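Local coordinates for conjugal transfer protein-like C-terminal domain-containing protein (Enterococcus faecalis, PDB 4EC6), which is of unconfirmed function but probably serves conjugative plasmid transfer as a TraM-type, VirB8-like component of a type IV secretion system, this chain being its C-terminal domain, at residues D58-Y63 with F147-Q152; Y67-E72 with P153-F158; E120-V125 with S131-I136. All coordinates share one frame; numbering follows the deposited sequence.

Contact 1 (D58-Y63 with F147-Q152); sequences DTFGRY and FLVTTQ
Asp58 O is gripped twice, by Arg62 N at 3.0 Å and by Tyr121 OH from the sheet, in the helix whose Phe60 packs on Phe147 across the gap. Arg62 NE also gives its hydrogen to Asp58 OD1 at 2.7 Å; the carboxylate oxygen takes it with its syn lone pair, close to the guanidinium plane. Residues 58 and 62 are one turn apart, and this salt bridge lies on a side of the helix away from the strand. Across the gap the work falls to the Phe60 ring. With CG swung anti to the backbone N (chi1 174°), the ring reaches toward the strand and meets the CB of Phe147 squarely, 3.5 Å from the ring centroid and within 1° of the normal, a CH-pi contact over the face. The two phenyl rings themselves are oblique, their planes at 45°. Farther along the same ring, Phe60 CE2 touches Val149 CG2 at 4.0 Å. Helix 54-68 thus rests on the start of strand 147-157, an outer strand of the sheet within this chain. Phe160 of the second subunit meets Phe60 edge-to-face, and on the strand side Val149 also packs against Phe64 of the helix and Phe138 of strand 131-142.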
loop_
_atom_site.group_PDB
_atom_site.type_symbol
_atom_site.label_atom_id
_atom_site.label_comp_id
_atom_site.label_asym_id
_atom_site.label_seq_id
_atom_site.Cartn_x
_atom_site.Cartn_y
_atom_site.Cartn_z
ATOM N N ASP A 58 -2.070 -1.497 10.457
ATOM C CA ASP A 58 -2.115 -1.936 9.080
ATOM C C ASP A 58 -0.847 -2.675 8.676
ATOM O O ASP A 58 -0.906 -3.806 8.227
ATOM C CB ASP A 58 -2.360 -0.680 8.249
ATOM C CG ASP A 58 -2.174 -0.858 6.753
ATOM O OD1 ASP A 58 -1.726 -1.919 6.227
ATOM O OD2 ASP A 58 -2.491 0.150 6.093
ATOM N N THR A 59 0.308 -2.043 8.874
ATOM C CA THR A 59 1.600 -2.627 8.553
ATOM C C THR A 59 1.859 -3.887 9.349
ATOM O O THR A 59 2.291 -4.916 8.799
ATOM C CB THR A 59 2.714 -1.599 8.811
ATOM O OG1 THR A 59 2.604 -0.571 7.842
ATOM C CG2 THR A 59 4.080 -2.192 8.669
ATOM N N PHE A 60 1.607 -3.831 10.647
ATOM C CA PHE A 60 1.742 -5.035 11.463
ATOM C C PHE A 60 0.913 -6.190 10.855
ATOM O O PHE A 60 1.402 -7.318 10.677
ATOM C CB PHE A 60 1.306 -4.754 12.895
ATOM C CG PHE A 60 1.272 -5.960 13.755
ATOM C CD1 PHE A 60 2.437 -6.488 14.304
ATOM C CD2 PHE A 60 0.094 -6.587 14.014
ATOM C CE1 PHE A 60 2.398 -7.630 15.090
ATOM C CE2 PHE A 60 0.062 -7.727 14.815
ATOM C CZ PHE A 60 1.203 -8.240 15.361
ATOM N N GLY A 61 -0.339 -5.900 10.527
ATOM C CA GLY A 61 -1.187 -6.938 9.990
ATOM C C GLY A 61 -0.613 -7.505 8.703
ATOM O O GLY A 61 -0.728 -8.716 8.433
ATOM N N ARG A 62 0.039 -6.666 7.904
ATOM C CA ARG A 62 0.606 -7.172 6.646
ATOM C C ARG A 62 1.699 -8.160 6.901
ATOM O O ARG A 62 1.787 -9.170 6.220
ATOM C CB ARG A 62 1.085 -6.037 5.747
ATOM C CG ARG A 62 -0.052 -5.369 4.994
ATOM C CD ARG A 62 0.385 -3.965 4.644
ATOM N NE ARG A 62 -0.683 -3.172 4.032
ATOM C CZ ARG A 62 -1.047 -3.301 2.746
ATOM N NH1 ARG A 62 -0.459 -4.205 1.965
ATOM N NH2 ARG A 62 -2.000 -2.562 2.247
ATOM N N TYR A 63 2.556 -7.845 7.881
ATOM C CA TYR A 63 3.682 -8.686 8.206
ATOM C C TYR A 63 3.178 -10.032 8.708
ATOM O O TYR A 63 3.547 -11.080 8.149
ATOM C CB TYR A 63 4.618 -8.003 9.169
ATOM C CG TYR A 63 5.722 -7.243 8.474
ATOM C CD1 TYR A 63 6.910 -7.879 8.067
ATOM C CD2 TYR A 63 5.559 -5.921 8.172
ATOM C CE1 TYR A 63 7.907 -7.178 7.413
ATOM C CE2 TYR A 63 6.524 -5.217 7.504
ATOM C CZ TYR A 63 7.697 -5.829 7.135
ATOM O OH TYR A 63 8.632 -5.047 6.481
ATOM N N PHE A 147 2.574 -4.949 19.013
ATOM C CA PHE A 147 1.236 -5.507 18.720
ATOM C C PHE A 147 1.214 -7.008 18.788
ATOM O O PHE A 147 2.233 -7.646 18.559
ATOM C CB PHE A 147 0.795 -5.101 17.329
ATOM C CG PHE A 147 0.815 -3.632 17.110
ATOM C CD1 PHE A 147 -0.212 -2.844 17.581
ATOM C CD2 PHE A 147 1.890 -3.033 16.442
ATOM C CE1 PHE A 147 -0.192 -1.476 17.384
ATOM C CE2 PHE A 147 1.933 -1.656 16.252
ATOM C CZ PHE A 147 0.889 -0.874 16.724
ATOM N N LEU A 148 0.051 -7.572 19.101
ATOM C CA LEU A 148 -0.128 -9.004 18.965
ATOM C C LEU A 148 -1.517 -9.306 18.365
ATOM O O LEU A 148 -2.480 -8.572 18.642
ATOM C CB LEU A 148 0.041 -9.689 20.294
ATOM C CG LEU A 148 1.421 -9.768 20.956
ATOM C CD1 LEU A 148 1.325 -10.076 22.443
ATOM C CD2 LEU A 148 2.271 -10.803 20.245
ATOM N N VAL A 149 -1.591 -10.333 17.505
ATOM C CA VAL A 149 -2.855 -10.883 17.036
ATOM C C VAL A 149 -3.506 -11.663 18.206
ATOM O O VAL A 149 -2.812 -12.406 18.900
ATOM C CB VAL A 149 -2.631 -11.860 15.841
ATOM C CG1 VAL A 149 -3.901 -12.598 15.482
ATOM C CG2 VAL A 149 -2.057 -11.138 14.627
ATOM N N THR A 150 -4.819 -11.533 18.399
ATOM C CA THR A 150 -5.472 -12.160 19.512
ATOM C C THR A 150 -6.678 -13.033 19.158
ATOM O O THR A 150 -7.370 -13.504 20.043
ATOM C CB THR A 150 -5.949 -11.104 20.539
ATOM O OG1 THR A 150 -6.844 -10.172 19.899
ATOM C CG2 THR A 150 -4.807 -10.343 21.119
ATOM N N THR A 151 -7.008 -13.203 17.887
ATOM C CA THR A 151 -8.030 -14.194 17.501
ATOM C C THR A 151 -7.497 -14.965 16.300
ATOM O O THR A 151 -6.544 -14.540 15.654
ATOM C CB THR A 151 -9.341 -13.556 17.087
ATOM O OG1 THR A 151 -9.070 -12.613 16.045
ATOM C CG2 THR A 151 -9.986 -12.855 18.231
ATOM N N GLN A 152 -8.089 -16.105 15.996
ATOM C CA GLN A 152 -7.667 -16.808 14.800
ATOM C C GLN A 152 -8.325 -16.079 13.603
ATOM O O GLN A 152 -9.474 -15.767 13.690
ATOM C CB GLN A 152 -8.103 -18.255 14.867
ATOM C CG GLN A 152 -7.765 -18.934 13.555
ATOM C CD GLN A 152 -8.101 -20.373 13.549
ATOM O OE1 GLN A 152 -9.129 -20.763 14.074
ATOM N NE2 GLN A 152 -7.239 -21.189 12.948
#

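Contact 2 (Y67-E72 with P153-F158); sequences YYFSQE and PKLTDF
Tyr68 chi1 of -173° sets its ring anti to the backbone N and sends it from the last helical turn toward Pro153, whereas Phe69, already out of helical backbone angles, has chi1 -84° and brings the tip of its ring to Leu155. The two neighbours therefore deliver different contacts to the same strand. On the Tyr68 ring sits the pyrrolidine of Pro153: its CG lies 3.8 Å from the ring centroid, 19° off the normal, a CH-pi contact over one face. The proline is displaced toward the phenol end, with Pro153 CG closest to Tyr68 CZ at 3.6 Å, and its CB and CD reach alongside the hydroxyl. Phe64 brings its own ring against that of Tyr68. At the edge of the tyrosine ring, in its plane, the oxygen of a water is hydrogen-bonded to Tyr68 OH at 2.6 Å and donates a hydrogen bond to Pro153 O at 2.8 Å, so the phenol and the backbone are joined through the solvent molecule. Phe69 CZ comes obliquely to the leucine fork, 4.0 Å from Leu155 CD2, with CD1 almost as near. The same phenylalanine also packs on Leu123, Val125 and Ile136 of the sheet. Beyond it the chain turns away, where Ser70 OG accepts from Glu72 N in an ST turn. No direct hydrogen bond crosses between 67-72 and 153-158, and the contact is buried. Its chemistry is therefore mainly dispersion and CH-pi packing at the end of helix 54-68, with one bridging water giving the phenol and the proline carbonyl a shared polar partner.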
loop_
_atom_site.group_PDB
_atom_site.type_symbol
_atom_site.label_atom_id
_atom_site.label_comp_id
_atom_site.label_asym_id
_atom_site.label_seq_id
_atom_site.Cartn_x
_atom_site.Cartn_y
_atom_site.Cartn_z
ATOM N N TYR A 67 3.377 -14.348 7.138
ATOM C CA TYR A 67 3.683 -15.598 7.798
ATOM C C TYR A 67 2.449 -16.531 7.901
ATOM O O TYR A 67 2.519 -17.730 7.716
ATOM C CB TYR A 67 4.352 -15.310 9.146
ATOM C CG TYR A 67 5.714 -14.765 8.938
ATOM C CD1 TYR A 67 6.761 -15.600 8.438
ATOM C CD2 TYR A 67 5.991 -13.420 9.144
ATOM C CE1 TYR A 67 8.042 -15.111 8.186
ATOM C CE2 TYR A 67 7.279 -12.910 8.883
ATOM C CZ TYR A 67 8.278 -13.771 8.409
ATOM O OH TYR A 67 9.519 -13.296 8.182
ATOM N N TYR A 68 1.305 -15.962 8.146
ATOM C CA TYR A 68 0.099 -16.707 8.217
ATOM C C TYR A 68 -0.197 -17.363 6.897
ATOM O O TYR A 68 -0.667 -18.474 6.880
ATOM C CB TYR A 68 -1.038 -15.768 8.597
ATOM C CG TYR A 68 -2.329 -16.480 8.858
ATOM C CD1 TYR A 68 -2.466 -17.343 9.978
ATOM C CD2 TYR A 68 -3.424 -16.278 8.019
ATOM C CE1 TYR A 68 -3.660 -18.005 10.212
ATOM C CE2 TYR A 68 -4.617 -16.940 8.242
ATOM C CZ TYR A 68 -4.719 -17.787 9.317
ATOM O OH TYR A 68 -5.897 -18.370 9.507
ATOM N N PHE A 69 0.097 -16.694 5.783
ATOM C CA PHE A 69 -0.169 -17.314 4.476
ATOM C C PHE A 69 1.036 -18.086 3.906
ATOM O O PHE A 69 1.006 -18.520 2.759
ATOM C CB PHE A 69 -0.736 -16.312 3.453
ATOM C CG PHE A 69 -2.219 -16.129 3.564
ATOM C CD1 PHE A 69 -3.100 -16.910 2.796
ATOM C CD2 PHE A 69 -2.745 -15.201 4.439
ATOM C CE1 PHE A 69 -4.471 -16.751 2.910
ATOM C CE2 PHE A 69 -4.110 -15.059 4.575
ATOM C CZ PHE A 69 -4.968 -15.833 3.824
ATOM N N SER A 70 2.076 -18.268 4.711
ATOM C CA SER A 70 3.213 -19.030 4.298
ATOM C C SER A 70 2.761 -20.445 3.925
ATOM O O SER A 70 1.809 -21.027 4.497
ATOM C CB SER A 70 4.208 -19.111 5.430
ATOM O OG SER A 70 5.008 -20.287 5.281
ATOM N N GLN A 71 3.446 -21.013 2.956
ATOM C CA GLN A 71 3.083 -22.356 2.575
ATOM C C GLN A 71 3.899 -23.498 3.157
ATOM O O GLN A 71 3.576 -24.635 2.868
ATOM C CB GLN A 71 2.952 -22.446 1.080
ATOM C CG GLN A 71 1.650 -21.824 0.692
ATOM C CD GLN A 71 1.383 -22.042 -0.750
ATOM O OE1 GLN A 71 1.469 -21.104 -1.543
ATOM N NE2 GLN A 71 1.080 -23.283 -1.120
ATOM N N GLU A 72 4.867 -23.187 4.030
ATOM C CA GLU A 72 5.572 -24.145 4.887
ATOM C C GLU A 72 4.763 -25.376 5.347
ATOM O O GLU A 72 3.801 -25.301 6.124
ATOM C CB GLU A 72 6.192 -23.433 6.074
ATOM C CG GLU A 72 6.935 -24.341 7.020
ATOM C CD GLU A 72 7.991 -25.200 6.330
ATOM O OE1 GLU A 72 9.011 -24.650 5.885
ATOM O OE2 GLU A 72 7.819 -26.436 6.242
ATOM N N PRO A 153 -7.579 -15.754 12.525
ATOM C CA PRO A 153 -8.171 -14.969 11.430
ATOM C C PRO A 153 -9.362 -15.677 10.778
ATOM O O PRO A 153 -9.302 -16.882 10.596
ATOM C CB PRO A 153 -7.012 -14.854 10.441
ATOM C CG PRO A 153 -5.795 -14.942 11.269
ATOM C CD PRO A 153 -6.128 -15.960 12.313
ATOM N N LYS A 154 -10.445 -14.950 10.492
ATOM C CA LYS A 154 -11.570 -15.451 9.652
ATOM C C LYS A 154 -11.418 -15.031 8.195
ATOM O O LYS A 154 -11.246 -13.854 7.842
ATOM C CB LYS A 154 -12.966 -14.986 10.122
ATOM C CG LYS A 154 -13.368 -15.288 11.572
ATOM C CD LYS A 154 -12.565 -16.484 12.096
ATOM C CE LYS A 154 -13.091 -17.081 13.405
ATOM N NZ LYS A 154 -12.569 -18.485 13.478
ATOM N N LEU A 155 -11.490 -16.016 7.334
ATOM C CA LEU A 155 -11.369 -15.805 5.921
ATOM C C LEU A 155 -12.770 -15.991 5.344
ATOM O O LEU A 155 -13.404 -16.951 5.662
ATOM C CB LEU A 155 -10.422 -16.866 5.410
ATOM C CG LEU A 155 -9.509 -16.662 4.250
ATOM C CD1 LEU A 155 -8.954 -15.230 4.238
ATOM C CD2 LEU A 155 -8.437 -17.725 4.436
ATOM N N THR A 156 -13.279 -15.069 4.522
ATOM C CA THR A 156 -14.617 -15.221 3.966
ATOM C C THR A 156 -14.622 -14.715 2.555
ATOM O O THR A 156 -13.815 -13.870 2.202
ATOM C CB THR A 156 -15.658 -14.393 4.740
ATOM O OG1 THR A 156 -15.232 -13.029 4.805
ATOM C CG2 THR A 156 -15.860 -14.919 6.162
ATOM N N ASP A 157 -15.556 -15.206 1.741
ATOM C CA ASP A 157 -15.684 -14.752 0.348
ATOM C C ASP A 157 -16.169 -13.306 0.329
ATOM O O ASP A 157 -16.828 -12.875 1.243
ATOM C CB ASP A 157 -16.669 -15.636 -0.394
ATOM C CG ASP A 157 -16.078 -16.992 -0.799
ATOM O OD1 ASP A 157 -14.903 -17.327 -0.457
ATOM O OD2 ASP A 157 -16.836 -17.730 -1.473
ATOM N N PHE A 158 -15.823 -12.549 -0.696
ATOM C CA PHE A 158 -16.090 -11.145 -0.693
ATOM C C PHE A 158 -16.347 -10.658 -2.103
ATOM O O PHE A 158 -15.767 -11.165 -3.061
ATOM C CB PHE A 158 -14.893 -10.347 -0.088
ATOM C CG PHE A 158 -15.063 -8.845 -0.198
ATOM C CD1 PHE A 158 -15.716 -8.107 0.813
ATOM C CD2 PHE A 158 -14.634 -8.161 -1.347
ATOM C CE1 PHE A 158 -15.904 -6.725 0.685
ATOM C CE2 PHE A 158 -14.809 -6.778 -1.459
ATOM C CZ PHE A 158 -15.446 -6.059 -0.432
HETATM O O HOH W 1 -8.144 -18.024 8.291
#

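Contact 3 (E120-V125 with S131-I136); sequences EYLLNV and SKMQKI
Tyr121 offers its ring to two neighbours: Ile136 CG2 comes obliquely, and Tyr107 of strand 101-112 meets it edge-to-face; its OH bonds to the helix, at Asp58 O. Tyr121 and Ile136 form one hydrogen-bonded pair of an antiparallel beta hairpin, strands 117-126 and 131-142, in the middle of the four-stranded sheet of this NTF2-like, VirB8-type fold. Three such pairs each make two backbone bonds, the shortest being Leu123 N to Gln134 O at 2.7 Å, with an N-H...O angle of 169°. On the face toward the helix, Ile136 CG2 touches both Tyr121 CB and Leu123 CD1, each at 3.8 Å, and Val125 CG2 touches Gln134 OE1 at 3.6 Å. Leu122, Asn124, Met133 (selenomethionine here) and Lys135 point to the other face. There Leu122 CD2 rests on Lys135 CB, and Asn124 OD1 lies near Met133 CG, but the amide oxygen is hydrogen-bonded to Tyr63 OH of the third subunit, so this face takes part in the trimer contact. At the end of the pairing, Lys135 bends at chi2 and chi3 and crosses Glu120 at a slant: Lys135 NZ makes a weak salt bridge with Glu120 OE1 at 3.4 Å, and Lys135 CD is 3.5 Å from Glu120 OE1.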
loop_
_atom_site.group_PDB
_atom_site.type_symbol
_atom_site.label_atom_id
_atom_site.label_comp_id
_atom_site.label_asym_id
_atom_site.label_seq_id
_atom_site.Cartn_x
_atom_site.Cartn_y
_atom_site.Cartn_z
ATOM N N GLU A 120 -9.449 -5.550 9.077
ATOM C CA GLU A 120 -9.787 -6.329 7.876
ATOM C C GLU A 120 -8.864 -6.024 6.740
ATOM O O GLU A 120 -8.395 -4.889 6.609
ATOM C CB GLU A 120 -11.192 -6.005 7.419
ATOM C CG GLU A 120 -12.218 -6.141 8.527
ATOM C CD GLU A 120 -13.618 -5.807 8.067
ATOM O OE1 GLU A 120 -13.795 -5.333 6.944
ATOM O OE2 GLU A 120 -14.562 -6.009 8.832
ATOM N N TYR A 121 -8.617 -7.041 5.907
ATOM C CA TYR A 121 -7.914 -6.885 4.637
ATOM C C TYR A 121 -8.672 -7.554 3.502
ATOM O O TYR A 121 -9.342 -8.578 3.688
ATOM C CB TYR A 121 -6.509 -7.462 4.715
ATOM C CG TYR A 121 -5.625 -6.866 5.793
ATOM C CD1 TYR A 121 -4.545 -6.043 5.459
ATOM C CD2 TYR A 121 -5.851 -7.128 7.142
ATOM C CE1 TYR A 121 -3.739 -5.469 6.423
ATOM C CE2 TYR A 121 -5.038 -6.578 8.127
ATOM C CZ TYR A 121 -3.981 -5.746 7.746
ATOM O OH TYR A 121 -3.197 -5.192 8.709
ATOM N N LEU A 122 -8.545 -6.996 2.302
ATOM C CA LEU A 122 -9.001 -7.688 1.094
ATOM C C LEU A 122 -7.822 -8.385 0.456
ATOM O O LEU A 122 -6.779 -7.775 0.296
ATOM C CB LEU A 122 -9.601 -6.713 0.082
ATOM C CG LEU A 122 -10.904 -6.114 0.522
ATOM C CD1 LEU A 122 -11.606 -5.671 -0.752
ATOM C CD2 LEU A 122 -11.792 -7.090 1.325
ATOM N N LEU A 123 -7.985 -9.646 0.071
ATOM C CA LEU A 123 -6.899 -10.420 -0.483
ATOM C C LEU A 123 -7.276 -10.984 -1.844
ATOM O O LEU A 123 -8.445 -11.277 -2.120
ATOM C CB LEU A 123 -6.586 -11.580 0.455
ATOM C CG LEU A 123 -6.484 -11.363 1.960
ATOM C CD1 LEU A 123 -6.314 -12.666 2.723
ATOM C CD2 LEU A 123 -5.285 -10.477 2.252
ATOM N N ASN A 124 -6.293 -11.130 -2.702
ATOM C CA ASN A 124 -6.459 -12.016 -3.826
ATOM C C ASN A 124 -5.675 -13.243 -3.411
ATOM O O ASN A 124 -4.436 -13.164 -3.251
ATOM C CB ASN A 124 -5.850 -11.453 -5.112
ATOM C CG ASN A 124 -6.639 -10.272 -5.698
ATOM O OD1 ASN A 124 -7.880 -10.198 -5.605
ATOM N ND2 ASN A 124 -5.906 -9.341 -6.352
ATOM N N VAL A 125 -6.373 -14.357 -3.198
ATOM C CA VAL A 125 -5.675 -15.639 -3.040
ATOM C C VAL A 125 -5.832 -16.519 -4.276
ATOM O O VAL A 125 -6.761 -16.372 -5.086
ATOM C CB VAL A 125 -5.977 -16.378 -1.696
ATOM C CG1 VAL A 125 -6.033 -15.381 -0.560
ATOM C CG2 VAL A 125 -7.281 -17.135 -1.723
ATOM N N SER A 131 -7.896 -17.789 -9.086
ATOM C CA SER A 131 -7.810 -16.654 -8.195
ATOM C C SER A 131 -9.191 -16.195 -7.704
ATOM O O SER A 131 -10.171 -16.309 -8.416
ATOM C CB SER A 131 -7.116 -15.521 -8.929
ATOM O OG SER A 131 -7.404 -14.297 -8.304
ATOM N N LYS A 132 -9.276 -15.683 -6.482
ATOM C CA LYS A 132 -10.535 -15.085 -6.022
ATOM C C LYS A 132 -10.278 -14.065 -4.936
ATOM O O LYS A 132 -9.242 -14.104 -4.253
ATOM C CB LYS A 132 -11.561 -16.151 -5.561
ATOM C CG LYS A 132 -11.121 -17.001 -4.368
ATOM C CD LYS A 132 -12.090 -18.129 -4.024
ATOM C CE LYS A 132 -13.524 -17.639 -3.841
ATOM N NZ LYS A 132 -14.343 -18.543 -2.974
HETATM N N MSE A 133 -11.224 -13.149 -4.812
HETATM C CA MSE A 133 -11.231 -12.128 -3.792
HETATM C C MSE A 133 -11.681 -12.680 -2.458
HETATM O O MSE A 133 -12.733 -13.284 -2.354
HETATM C CB MSE A 133 -12.246 -11.093 -4.225
HETATM C CG MSE A 133 -11.509 -9.879 -4.745
HETATM SE SE MSE A 133 -12.751 -8.318 -4.870
HETATM C CE MSE A 133 -11.837 -7.285 -3.475
ATOM N N GLN A 134 -10.889 -12.467 -1.414
ATOM C CA GLN A 134 -11.341 -12.803 -0.075
ATOM C C GLN A 134 -11.140 -11.640 0.887
ATOM O O GLN A 134 -10.354 -10.736 0.642
ATOM C CB GLN A 134 -10.653 -14.086 0.445
ATOM C CG GLN A 134 -11.108 -15.328 -0.314
ATOM C CD GLN A 134 -11.043 -16.604 0.503
ATOM O OE1 GLN A 134 -9.999 -17.274 0.585
ATOM N NE2 GLN A 134 -12.177 -16.991 1.061
ATOM N N LYS A 135 -11.915 -11.649 1.957
ATOM C CA LYS A 135 -11.675 -10.804 3.107
ATOM C C LYS A 135 -11.176 -11.632 4.312
ATOM O O LYS A 135 -11.589 -12.770 4.520
ATOM C CB LYS A 135 -12.920 -10.028 3.465
ATOM C CG LYS A 135 -12.848 -9.436 4.839
ATOM C CD LYS A 135 -13.613 -8.145 4.858
ATOM C CE LYS A 135 -15.074 -8.357 5.159
ATOM N NZ LYS A 135 -15.758 -7.056 4.844
ATOM N N ILE A 136 -10.235 -11.058 5.043
ATOM C CA ILE A 136 -9.715 -11.647 6.246
ATOM C C ILE A 136 -9.846 -10.638 7.397
ATOM O O ILE A 136 -9.518 -9.470 7.240
ATOM C CB ILE A 136 -8.265 -12.119 6.056
ATOM C CG1 ILE A 136 -7.924 -13.072 7.174
ATOM C CG2 ILE A 136 -7.279 -10.955 5.962
ATOM C CD1 ILE A 136 -6.638 -13.805 6.946
#

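From the N terminus, helix 54-68 supplies 58-63 for contact 1, and its end runs into 67-72 for contact 2. Both wait for the last strand, 147-157 and its continuation, so they close long loops of eighty residues or a little more, and these cross, since their segments alternate along the chain. Contact 3 closes a short hairpin within both of those loops. The first two contacts tie helix 54-68 to the sheet's last strand, while contact 3 joins the sheet's two central strands, 117-126 and 131-142. A tyrosine of contact 3 reaches the helix of contact 1, and the Asp157-Lys132 salt bridge connects contacts 2 and 3.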